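Local structure of SusD superfamily protein (Parabacteroides distasonis, 3OTN) at residues 18-21 against 22-26. The protein is a putative outer-membrane protein of the SusD family that probably binds carbohydrate as part of nutrient uptake. Numbering follows the deposited sequence.
With ACT (acetate ion), chain G; EDO (1,2-ethanediol), chain T.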
ATOM      1  N   SER A  18      14.793 -19.100  19.670  1.00 20.96           N
ATOM      2  CA  SER A  18      13.729 -18.445  20.457  1.00 22.77           C
ATOM      3  C   SER A  18      13.588 -16.963  20.065  1.00 21.70           C
ATOM      4  O   SER A  18      12.485 -16.500  19.795  1.00 19.97           O
ATOM      5  CB  SER A  18      13.983 -18.615  21.941  1.00 24.45           C
ATOM      6  OG  SER A  18      12.979 -17.963  22.682  1.00 32.22           O
ATOM      7  N   ALA A  19      14.721 -16.266  19.994  1.00 20.71           N
ATOM      8  CA  ALA A  19      14.787 -14.869  19.538  1.00 19.64           C
ATOM      9  C   ALA A  19      14.287 -14.702  18.102  1.00 16.88           C
ATOM     10  O   ALA A  19      13.564 -13.785  17.808  1.00 20.16           O
ATOM     11  CB  ALA A  19      16.265 -14.343  19.664  1.00 15.82           C
ATOM     12  N   LEU A  20      14.668 -15.610  17.199  1.00 19.17           N
ATOM     13  CA  LEU A  20      14.187 -15.555  15.812  1.00 18.64           C
ATOM     14  C   LEU A  20      12.653 -15.732  15.723  1.00 19.03           C
ATOM     15  O   LEU A  20      11.971 -15.009  14.951  1.00 17.43           O
ATOM     16  CB  LEU A  20      14.928 -16.594  14.952  1.00 19.65           C
ATOM     17  CG  LEU A  20      14.604 -16.699  13.465  1.00 24.49           C
ATOM     18  CD1 LEU A  20      14.720 -15.354  12.745  1.00 22.47           C
ATOM     19  CD2 LEU A  20      15.554 -17.715  12.810  1.00 21.53           C
ATOM     20  N   ALA A  21      12.127 -16.673  16.513  1.00 20.44           N
ATOM     21  CA  ALA A  21      10.688 -16.920  16.566  1.00 22.74           C
ATOM     22  C   ALA A  21       9.930 -15.681  17.078  1.00 22.25           C
ATOM     23  O   ALA A  21       8.918 -15.274  16.487  1.00 23.29           O
ATOM     24  CB  ALA A  21      10.366 -18.188  17.420  1.00 21.36           C
ATOM     25  N   LEU A  22      10.429 -15.058  18.131  1.00 22.69           N
ATOM     26  CA  LEU A  22       9.841 -13.793  18.629  1.00 23.10           C
ATOM     27  C   LEU A  22       9.858 -12.729  17.538  1.00 21.50           C
ATOM     28  O   LEU A  22       8.849 -12.061  17.304  1.00 22.46           O
ATOM     29  CB  LEU A  22      10.621 -13.260  19.836  1.00 23.22           C
ATOM     30  CG  LEU A  22      10.438 -13.993  21.152  1.00 26.64           C
ATOM     31  CD1 LEU A  22      11.613 -13.616  22.081  1.00 21.45           C
ATOM     32  CD2 LEU A  22       9.039 -13.671  21.767  1.00 21.32           C
ATOM     33  N   THR A  23      11.004 -12.592  16.857  1.00 19.15           N
ATOM     34  CA  THR A  23      11.170 -11.605  15.770  1.00 18.26           C
ATOM     35  C   THR A  23      10.226 -11.893  14.632  1.00 19.86           C
ATOM     36  O   THR A  23       9.521 -10.979  14.156  1.00 16.35           O
ATOM     37  CB  THR A  23      12.592 -11.583  15.273  1.00 18.60           C
ATOM     38  OG1 THR A  23      13.435 -11.348  16.412  1.00 17.01           O
ATOM     39  CG2 THR A  23      12.827 -10.503  14.183  1.00 15.55           C
ATOM     40  N   ASN A  24      10.156 -13.165  14.240  1.00 18.35           N
ATOM     41  CA  ASN A  24       9.234 -13.589  13.177  1.00 20.81           C
ATOM     42  C   ASN A  24       7.753 -13.357  13.508  1.00 18.45           C
ATOM     43  O   ASN A  24       6.953 -13.084  12.621  1.00 17.93           O
ATOM     44  CB  ASN A  24       9.485 -15.069  12.811  1.00 19.04           C
ATOM     45  CG  ASN A  24      10.779 -15.286  11.990  1.00 24.30           C
ATOM     46  OD1 ASN A  24      11.296 -14.367  11.340  1.00 21.98           O
ATOM     47  ND2 ASN A  24      11.289 -16.526  12.008  1.00 21.05           N
ATOM     48  N   SER A  25       7.404 -13.399  14.792  1.00 19.81           N
ATOM     49  CA  SER A  25       6.007 -13.207  15.220  1.00 21.34           C
ATOM     50  C   SER A  25       5.501 -11.822  14.780  1.00 19.33           C
ATOM     51  O   SER A  25       4.311 -11.649  14.512  1.00 19.36           O
ATOM     52  CB  SER A  25       5.849 -13.429  16.760  1.00 22.88           C
ATOM     53  OG  SER A  25       6.335 -12.308  17.525  1.00 23.82           O
ATOM     54  N   ALA A  26       6.419 -10.865  14.647  1.00 16.24           N
ATOM     55  CA  ALA A  26       6.088  -9.493  14.226  1.00 16.29           C
ATOM     56  C   ALA A  26       5.622  -9.405  12.782  1.00 16.33           C
ATOM     57  O   ALA A  26       4.810  -8.516  12.426  1.00 20.38           O
ATOM     58  CB  ALA A  26       7.291  -8.529  14.469  1.00 15.71           C
TER
HETATM   59  C   ACT G 606       9.755 -19.455  13.034  1.00 50.28           C
HETATM   60  O   ACT G 606      10.756 -19.148  13.739  1.00 45.81           O
HETATM   61  OXT ACT G 606       8.763 -18.673  13.076  1.00 49.06           O
HETATM   62  CH3 ACT G 606       9.775 -20.674  12.141  1.00 48.52           C
HETATM   63  C1  EDO T 634       9.348 -14.670   7.352  1.00 53.38           C
HETATM   64  O1  EDO T 634       9.084 -14.250   8.689  1.00 44.00           O
HETATM   65  C2  EDO T 634       9.188 -13.515   6.362  1.00 45.01           C
HETATM   66  O2  EDO T 634      10.435 -13.317   5.724  1.00 52.47           O
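Asn24 turns one face of its carboxamide to Leu20: the carbonyl oxygen of Leu20 sits almost straight above the amide carbon, Asn24 CG to Leu20 O 3.2 Å, while the Leu20 side chain lies over the nitrogen end of that same face, Leu20 CG to Asn24 ND2 3.6 Å. The other face meets an ethanediol, whose O1 gives a weak bond to OD1 from above the amide plane. At the nitrogen edge, Asn24 ND2 donates to acetate O at 3.2 Å, and Arg184 bonds OD1, so both polar ends of the amide are engaged. With chi1 at -74°, Asn24 CG stands beside its own backbone N, which is why the amide lies over the carbonyl that this N grips (Asn24 N to Leu20 O, 2.7 Å).

One residue earlier, Ala19 O accepts two hydrogen bonds from Thr23, whose N (3.0 Å) and OG1 (2.8 Å) approach from opposite faces of the carbonyl plane. This bond from OG1 gives the hydroxyl a partner within the helix, where Thr23 is buried against Tyr114 of helix 108-133 and Leu100 of helix 79-100. Leu22 rests its CG on Ser18 O at 3.5 Å and reaches Phe103.

Successive i to i+4 bonds, with a threonine hydroxyl folded back onto the carbonyl four residues earlier, are characteristic of an alpha-helix, here helix 15-25, packed on two long helices of the SusD fold.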